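Local atomic coordinates of protein of unknown function with a Fic domain (Bacteroides thetaiotaomicron VPI-5482, PDB entry 3CUC), a protein that is of unknown function but carries a Fic domain of the Fic/DOC family within a single, mostly helical chain. Residues A[36-41]-A[48-53]; A[60-65]-A[69-74]. All blocks are in the same frame, centred on the assembly; numbering follows the deposited sequence.

Interaction 1 of 2, residues A[36-41]-A[48-53]; sequences FNYNSN and LTYGQT
Y50 presents the edge of its ring to a face of Y38 in a T-shaped (edge-to-face) aromatic pair, which joins the last turns of helix 22-42 to the start of helix 50-59, where a capping box sets the first turn. The two ring planes stand at 74° with centroids 5.2 Å apart. The touching atom is Y50 CD1, which sits off-centre over the Y38 ring, 3.8 Å from Y38 CG. Y38 reaches across because its CG is swung away from the backbone N (chi1 174°), carrying the ring out from its helix toward the turn that opens the second one. There the ring meets backbone as well as side chains: Y38 CE1 approaches L48 O obliquely at 3.3 Å, while the carbonyl carbon of T49 lies at the ring edge. T53 OG1 comes to the same rim near the ring plane, 3.6 Å from Y38 CD1, so the ring is bordered by T49 and T53 and covered on one face by Y50. Beyond the contact, Y38 also stacks with H42, and Y50 leans on L34 and E35 of helix 22-42. The capping box is reciprocal. T49 OG1 accepts from Q52 N, and T49 N returns a bond to Q52 OE1 (2.8 Å, 171° at the hydrogen) in the carbonyl plane and on a lone pair. T49 O is gripped twice from one turn further in, by T53, whose N and OG1 arrive from opposite faces of the carbonyl plane, with OG1 at 2.8 Å.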
ATOM      1  N   PHE A  36       5.034   7.673  -5.054  1.00 46.29           N
ATOM      2  CA  PHE A  36       4.689   6.443  -4.364  1.00 45.66           C
ATOM      3  C   PHE A  36       5.937   5.598  -4.135  1.00 45.46           C
ATOM      4  O   PHE A  36       6.208   5.184  -3.008  1.00 45.75           O
ATOM      5  CB  PHE A  36       3.639   5.648  -5.140  1.00 45.65           C
ATOM      6  CG  PHE A  36       3.231   4.379  -4.457  1.00 44.65           C
ATOM      7  CD1 PHE A  36       2.826   4.391  -3.128  1.00 44.20           C
ATOM      8  CD2 PHE A  36       3.252   3.168  -5.136  1.00 48.50           C
ATOM      9  CE1 PHE A  36       2.452   3.215  -2.483  1.00 46.87           C
ATOM     10  CE2 PHE A  36       2.876   1.985  -4.494  1.00 47.83           C
ATOM     11  CZ  PHE A  36       2.481   2.011  -3.164  1.00 46.60           C
ATOM     12  N   ASN A  37       6.692   5.348  -5.203  1.00 45.29           N
ATOM     13  CA  ASN A  37       7.922   4.559  -5.097  1.00 45.11           C
ATOM     14  C   ASN A  37       8.888   5.169  -4.081  1.00 44.28           C
ATOM     15  O   ASN A  37       9.432   4.469  -3.217  1.00 43.26           O
ATOM     16  CB  ASN A  37       8.599   4.403  -6.465  1.00 45.32           C
ATOM     17  CG  ASN A  37       7.920   3.354  -7.343  1.00 45.04           C
ATOM     18  OD1 ASN A  37       7.768   2.201  -6.939  1.00 45.87           O
ATOM     19  ND2 ASN A  37       7.538   3.745  -8.559  1.00 38.97           N
ATOM     20  N   TYR A  38       9.078   6.481  -4.170  1.00 43.76           N
ATOM     21  CA  TYR A  38       9.984   7.156  -3.261  1.00 44.13           C
ATOM     22  C   TYR A  38       9.516   6.980  -1.830  1.00 44.08           C
ATOM     23  O   TYR A  38      10.247   6.452  -0.994  1.00 44.43           O
ATOM     24  CB  TYR A  38      10.103   8.645  -3.582  1.00 44.12           C
ATOM     25  CG  TYR A  38      10.923   9.391  -2.558  1.00 45.17           C
ATOM     26  CD1 TYR A  38      12.313   9.443  -2.651  1.00 45.55           C
ATOM     27  CD2 TYR A  38      10.312  10.026  -1.481  1.00 47.04           C
ATOM     28  CE1 TYR A  38      13.067  10.118  -1.703  1.00 46.12           C
ATOM     29  CE2 TYR A  38      11.060  10.699  -0.526  1.00 45.24           C
ATOM     30  CZ  TYR A  38      12.432  10.744  -0.638  1.00 45.36           C
ATOM     31  OH  TYR A  38      13.159  11.418   0.318  1.00 44.92           O
ATOM     32  N   ASN A  39       8.293   7.416  -1.554  1.00 43.84           N
ATOM     33  CA  ASN A  39       7.798   7.446  -0.187  1.00 43.48           C
ATOM     34  C   ASN A  39       7.623   6.069   0.442  1.00 43.99           C
ATOM     35  O   ASN A  39       8.023   5.856   1.585  1.00 44.77           O
ATOM     36  CB  ASN A  39       6.493   8.233  -0.112  1.00 44.23           C
ATOM     37  CG  ASN A  39       6.709   9.736  -0.196  1.00 43.26           C
ATOM     38  OD1 ASN A  39       7.138  10.360   0.772  1.00 43.40           O
ATOM     39  ND2 ASN A  39       6.390  10.326  -1.345  1.00 39.07           N
ATOM     40  N   SER A  40       7.039   5.131  -0.293  1.00 45.29           N
ATOM     41  CA  SER A  40       6.750   3.816   0.275  1.00 46.32           C
ATOM     42  C   SER A  40       8.052   3.124   0.673  1.00 46.66           C
ATOM     43  O   SER A  40       8.107   2.454   1.697  1.00 47.86           O
ATOM     44  CB  SER A  40       5.920   2.960  -0.696  1.00 46.56           C
ATOM     45  OG  SER A  40       5.493   1.735  -0.115  1.00 47.45           O
ATOM     46  N   ASN A  41       9.104   3.314  -0.119  1.00 46.48           N
ATOM     47  CA  ASN A  41      10.421   2.762   0.209  1.00 46.27           C
ATOM     48  C   ASN A  41      11.166   3.582   1.265  1.00 45.45           C
ATOM     49  O   ASN A  41      11.889   3.031   2.093  1.00 44.55           O
ATOM     50  CB  ASN A  41      11.281   2.631  -1.051  1.00 46.76           C
ATOM     51  CG  ASN A  41      10.835   1.494  -1.948  1.00 47.67           C
ATOM     52  OD1 ASN A  41      10.162   1.716  -2.950  1.00 46.42           O
ATOM     53  ND2 ASN A  41      11.208   0.267  -1.589  1.00 47.29           N
ATOM     54  N   LEU A  48      17.717   6.386  -0.859  1.00 43.92           N
ATOM     55  CA  LEU A  48      17.821   7.068  -2.139  1.00 44.13           C
ATOM     56  C   LEU A  48      17.134   8.423  -2.050  1.00 43.96           C
ATOM     57  O   LEU A  48      15.991   8.518  -1.599  1.00 42.84           O
ATOM     58  CB  LEU A  48      17.189   6.265  -3.280  1.00 44.35           C
ATOM     59  CG  LEU A  48      17.953   5.079  -3.873  1.00 44.38           C
ATOM     60  CD1 LEU A  48      17.229   4.562  -5.108  1.00 43.24           C
ATOM     61  CD2 LEU A  48      19.390   5.425  -4.220  1.00 40.52           C
ATOM     62  N   THR A  49      17.836   9.465  -2.492  1.00 44.84           N
ATOM     63  CA  THR A  49      17.268  10.808  -2.527  1.00 44.98           C
ATOM     64  C   THR A  49      16.211  10.829  -3.600  1.00 46.71           C
ATOM     65  O   THR A  49      16.013   9.850  -4.304  1.00 48.10           O
ATOM     66  CB  THR A  49      18.312  11.914  -2.817  1.00 44.30           C
ATOM     67  OG1 THR A  49      18.739  11.831  -4.181  1.00 46.09           O
ATOM     68  CG2 THR A  49      19.509  11.800  -1.864  1.00 40.11           C
ATOM     69  N   TYR A  50      15.528  11.955  -3.713  1.00 48.84           N
ATOM     70  CA  TYR A  50      14.450  12.119  -4.675  1.00 49.18           C
ATOM     71  C   TYR A  50      14.994  12.202  -6.091  1.00 47.78           C
ATOM     72  O   TYR A  50      14.389  11.687  -7.024  1.00 47.43           O
ATOM     73  CB  TYR A  50      13.684  13.390  -4.350  1.00 51.92           C
ATOM     74  CG  TYR A  50      12.318  13.435  -4.965  1.00 55.27           C
ATOM     75  CD1 TYR A  50      11.300  12.631  -4.479  1.00 59.18           C
ATOM     76  CD2 TYR A  50      12.035  14.286  -6.033  1.00 58.90           C
ATOM     77  CE1 TYR A  50      10.038  12.663  -5.041  1.00 62.19           C
ATOM     78  CE2 TYR A  50      10.774  14.326  -6.605  1.00 60.03           C
ATOM     79  CZ  TYR A  50       9.780  13.513  -6.104  1.00 61.24           C
ATOM     80  OH  TYR A  50       8.527  13.546  -6.666  1.00 63.29           O
ATOM     81  N   GLY A  51      16.151  12.845  -6.233  1.00 47.28           N
ATOM     82  CA  GLY A  51      16.836  12.956  -7.509  1.00 46.97           C
ATOM     83  C   GLY A  51      17.277  11.590  -7.968  1.00 47.39           C
ATOM     84  O   GLY A  51      16.970  11.187  -9.087  1.00 47.82           O
ATOM     85  N   GLN A  52      17.982  10.874  -7.088  1.00 47.07           N
ATOM     86  CA  GLN A  52      18.436   9.516  -7.370  1.00 46.22           C
ATOM     87  C   GLN A  52      17.243   8.679  -7.849  1.00 46.31           C
ATOM     88  O   GLN A  52      17.344   7.927  -8.820  1.00 47.12           O
ATOM     89  CB  GLN A  52      19.100   8.899  -6.126  1.00 45.83           C
ATOM     90  CG  GLN A  52      20.465   9.480  -5.809  1.00 41.63           C
ATOM     91  CD  GLN A  52      21.026   8.946  -4.533  1.00 43.44           C
ATOM     92  OE1 GLN A  52      20.335   8.882  -3.525  1.00 46.59           O
ATOM     93  NE2 GLN A  52      22.297   8.552  -4.563  1.00 45.08           N
ATOM     94  N   THR A  53      16.106   8.846  -7.187  1.00 45.72           N
ATOM     95  CA  THR A  53      14.915   8.076  -7.514  1.00 46.37           C
ATOM     96  C   THR A  53      14.326   8.463  -8.867  1.00 46.94           C
ATOM     97  O   THR A  53      14.010   7.596  -9.686  1.00 47.74           O
ATOM     98  CB  THR A  53      13.798   8.269  -6.469  1.00 46.14           C
ATOM     99  OG1 THR A  53      14.258   7.866  -5.172  1.00 48.32           O
ATOM    100  CG2 THR A  53      12.563   7.454  -6.844  1.00 45.22           C
TER

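Interaction 2 of 2, residues A[60-65]-A[69-74]; sequences GETSGN and KDYEEM
The phenolic oxygen of Y71 accepts a nearly straight hydrogen bond from the backbone N of S63, with 3.1 Å between S63 N and Y71 OH and 172° at the hydrogen. A tyrosine on the first turn of helix 68-89 thereby holds the irregular chain that leads into that same helix. S63 O lies close to the hydroxyl too, but at a poor angle for a bond; it accepts instead from Q52 NE2 of helix 50-59, so both backbone polar atoms of S63 are engaged.

T62 closes over the ring just before this bond. Its methyl carbon CG2 stands 3.8 Å from the Y71 centroid and 16° off the ring normal, a CH-pi contact over the face, displaced toward the rim. T62 CB follows the ring to its outer end, 3.6 Å from Y71 CZ. The threonine can do this because its chi1 of 68° puts CG2 opposite its own carbonyl carbon, leaving the methyl group to meet the aromatic face. Y71 thus serves the loop in two ways, its hydroxyl as an acceptor and its ring as an apolar surface. T62 and S63 also touch a crystal neighbour, so lattice packing may influence the loop locally.

The contact braces the loop between two consecutive helices: G60, with positive phi, is the first residue to leave the helical path after helix 50-59, and the Y71 ring packs on L48 and Q52 beside the loop. Further along helix 68-89, E73 forms a salt bridge with R201 of helix 199-213, and M74, a selenomethionine, turns to L56 of helix 50-59 and to N41 of helix 22-42.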
ATOM      1  N   GLY A  60      16.273   5.580 -16.136  1.00 36.31           N
ATOM      2  CA  GLY A  60      17.148   4.456 -15.821  1.00 34.26           C
ATOM      3  C   GLY A  60      18.595   4.865 -15.606  1.00 32.93           C
ATOM      4  O   GLY A  60      19.515   4.092 -15.892  1.00 32.61           O
ATOM      5  N   GLU A  61      18.801   6.082 -15.107  1.00 31.70           N
ATOM      6  CA  GLU A  61      20.149   6.577 -14.827  1.00 31.05           C
ATOM      7  C   GLU A  61      20.380   6.657 -13.301  1.00 28.55           C
ATOM      8  O   GLU A  61      19.441   6.870 -12.522  1.00 28.53           O
ATOM      9  CB  GLU A  61      20.381   7.935 -15.512  1.00 31.41           C
ATOM     10  CG  GLU A  61      21.804   8.131 -16.034  1.00 34.10           C
ATOM     11  N   THR A  62      21.626   6.439 -12.889  1.00 24.86           N
ATOM     12  CA  THR A  62      22.022   6.549 -11.498  1.00 22.94           C
ATOM     13  C   THR A  62      22.790   7.849 -11.337  1.00 24.06           C
ATOM     14  O   THR A  62      23.393   8.349 -12.293  1.00 24.92           O
ATOM     15  CB  THR A  62      22.914   5.365 -11.048  1.00 22.64           C
ATOM     16  OG1 THR A  62      24.198   5.422 -11.697  1.00 13.85           O
ATOM     17  CG2 THR A  62      22.245   4.041 -11.352  1.00 20.89           C
ATOM     18  N   SER A  63      22.776   8.382 -10.124  1.00 24.40           N
ATOM     19  CA  SER A  63      23.387   9.679  -9.834  1.00 25.22           C
ATOM     20  C   SER A  63      23.748   9.778  -8.359  1.00 24.65           C
ATOM     21  O   SER A  63      23.072   9.213  -7.506  1.00 25.49           O
ATOM     22  CB  SER A  63      22.403  10.790 -10.180  1.00 24.85           C
ATOM     23  OG  SER A  63      21.122  10.503  -9.633  1.00 31.09           O
ATOM     24  N   GLY A  64      24.801  10.511  -8.048  1.00 22.85           N
ATOM     25  CA  GLY A  64      25.186  10.669  -6.661  1.00 22.53           C
ATOM     26  C   GLY A  64      25.633   9.350  -6.064  1.00 23.26           C
ATOM     27  O   GLY A  64      26.043   8.426  -6.793  1.00 23.76           O
ATOM     28  N   ASN A  65      25.537   9.260  -4.739  1.00 22.30           N
ATOM     29  CA  ASN A  65      26.031   8.109  -3.987  1.00 20.61           C
ATOM     30  C   ASN A  65      24.879   7.217  -3.534  1.00 20.33           C
ATOM     31  O   ASN A  65      23.849   7.711  -3.078  1.00 19.22           O
ATOM     32  CB  ASN A  65      26.830   8.600  -2.794  1.00 20.25           C
ATOM     33  CG  ASN A  65      28.028   9.412  -3.208  1.00 20.21           C
ATOM     34  OD1 ASN A  65      28.570  10.200  -2.427  1.00 19.87           O
ATOM     35  ND2 ASN A  65      28.457   9.225  -4.454  1.00 21.51           N
ATOM     36  N   LYS A  69      21.884  -2.151  -4.344  1.00 23.59           N
ATOM     37  CA  LYS A  69      20.672  -2.646  -3.667  1.00 25.55           C
ATOM     38  C   LYS A  69      19.551  -1.601  -3.522  1.00 25.93           C
ATOM     39  O   LYS A  69      18.391  -1.908  -3.765  1.00 26.65           O
ATOM     40  CB  LYS A  69      21.051  -3.179  -2.280  1.00 26.20           C
ATOM     41  CG  LYS A  69      19.979  -3.978  -1.558  1.00 33.07           C
ATOM     42  CD  LYS A  69      19.965  -3.645  -0.057  1.00 44.82           C
ATOM     43  CE  LYS A  69      18.922  -4.466   0.702  1.00 50.49           C
ATOM     44  NZ  LYS A  69      18.222  -3.658   1.748  1.00 52.61           N
ATOM     45  N   ASP A  70      19.880  -0.381  -3.119  1.00 26.21           N
ATOM     46  CA  ASP A  70      18.868   0.671  -3.063  1.00 27.31           C
ATOM     47  C   ASP A  70      18.225   0.895  -4.427  1.00 28.23           C
ATOM     48  O   ASP A  70      17.019   1.101  -4.516  1.00 29.23           O
ATOM     49  CB  ASP A  70      19.454   1.993  -2.583  1.00 28.25           C
ATOM     50  CG  ASP A  70      19.887   1.957  -1.138  1.00 31.42           C
ATOM     51  OD1 ASP A  70      19.043   2.188  -0.240  1.00 36.12           O
ATOM     52  OD2 ASP A  70      21.092   1.733  -0.914  1.00 33.61           O
ATOM     53  N   TYR A  71      19.024   0.866  -5.491  1.00 29.71           N
ATOM     54  CA  TYR A  71      18.484   1.026  -6.848  1.00 29.42           C
ATOM     55  C   TYR A  71      17.654  -0.178  -7.233  1.00 31.09           C
ATOM     56  O   TYR A  71      16.611  -0.027  -7.854  1.00 31.63           O
ATOM     57  CB  TYR A  71      19.584   1.269  -7.890  1.00 28.44           C
ATOM     58  CG  TYR A  71      20.115   2.687  -7.893  1.00 26.44           C
ATOM     59  CD1 TYR A  71      19.269   3.763  -8.118  1.00 25.50           C
ATOM     60  CD2 TYR A  71      21.465   2.951  -7.673  1.00 25.89           C
ATOM     61  CE1 TYR A  71      19.750   5.067  -8.110  1.00 28.82           C
ATOM     62  CE2 TYR A  71      21.954   4.249  -7.669  1.00 24.36           C
ATOM     63  CZ  TYR A  71      21.091   5.297  -7.889  1.00 27.35           C
ATOM     64  OH  TYR A  71      21.565   6.581  -7.882  1.00 29.42           O
ATOM     65  N   GLU A  72      18.097  -1.368  -6.843  1.00 33.48           N
ATOM     66  CA  GLU A  72      17.364  -2.580  -7.184  1.00 35.49           C
ATOM     67  C   GLU A  72      16.009  -2.630  -6.482  1.00 37.00           C
ATOM     68  O   GLU A  72      15.028  -2.918  -7.149  1.00 36.45           O
ATOM     69  CB  GLU A  72      18.156  -3.853  -6.876  1.00 35.93           C
ATOM     70  CG  GLU A  72      19.586  -3.932  -7.433  1.00 40.49           C
ATOM     71  CD  GLU A  72      19.665  -4.147  -8.932  1.00 49.05           C
ATOM     72  OE1 GLU A  72      18.657  -3.907  -9.636  1.00 47.91           O
ATOM     73  OE2 GLU A  72      20.758  -4.557  -9.405  1.00 57.41           O
ATOM     74  N   GLU A  73      15.936  -2.354  -5.168  1.00 39.97           N
ATOM     75  CA  GLU A  73      14.659  -2.439  -4.447  1.00 41.66           C
ATOM     76  C   GLU A  73      13.686  -1.388  -4.970  1.00 41.50           C
ATOM     77  O   GLU A  73      12.498  -1.658  -5.132  1.00 42.40           O
ATOM     78  CB  GLU A  73      14.830  -2.300  -2.924  1.00 41.88           C
ATOM     79  CG  GLU A  73      15.358  -3.547  -2.237  1.00 44.66           C
ATOM     80  CD  GLU A  73      15.209  -3.504  -0.727  1.00 46.57           C
ATOM     81  OE1 GLU A  73      14.505  -2.612  -0.205  1.00 50.79           O
ATOM     82  OE2 GLU A  73      15.803  -4.375  -0.057  1.00 57.00           O
HETATM   83  N   MSE A  74      14.201  -0.192  -5.229  1.00 41.31           N
HETATM   84  CA  MSE A  74      13.392   0.894  -5.760  1.00 40.06           C
HETATM   85  C   MSE A  74      12.837   0.480  -7.099  1.00 40.74           C
HETATM   86  O   MSE A  74      11.662   0.654  -7.366  1.00 42.53           O
HETATM   87  CB  MSE A  74      14.222   2.172  -5.901  1.00 39.70           C
HETATM   88  CG  MSE A  74      13.428   3.411  -6.287  1.00 37.34           C
HETATM   89 SE   MSE A  74      12.166   3.936  -4.927  0.75 25.32          SE
HETATM   90  CE  MSE A  74      13.358   4.871  -3.761  1.00 37.16           C
TER

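In the fold
From the N terminus, helix 22-42 runs into a short connection before helix 50-59, and interaction 1 closes that connection. The chain then leaves helix 50-59, turns through residues 60-65, and enters helix 68-89, where interaction 2 closes the second loop. The two contacts therefore follow in series and neither encloses nor crosses the other, their centres about 10 Å apart on one side of the chain's centre. Helix 50-59 is common ground: Q52 belongs to its cap and bonds to the later loop, while M74 packs against N37 and T53 of interaction 1. Together they tie three successive helices into one peripheral corner of the helical fold.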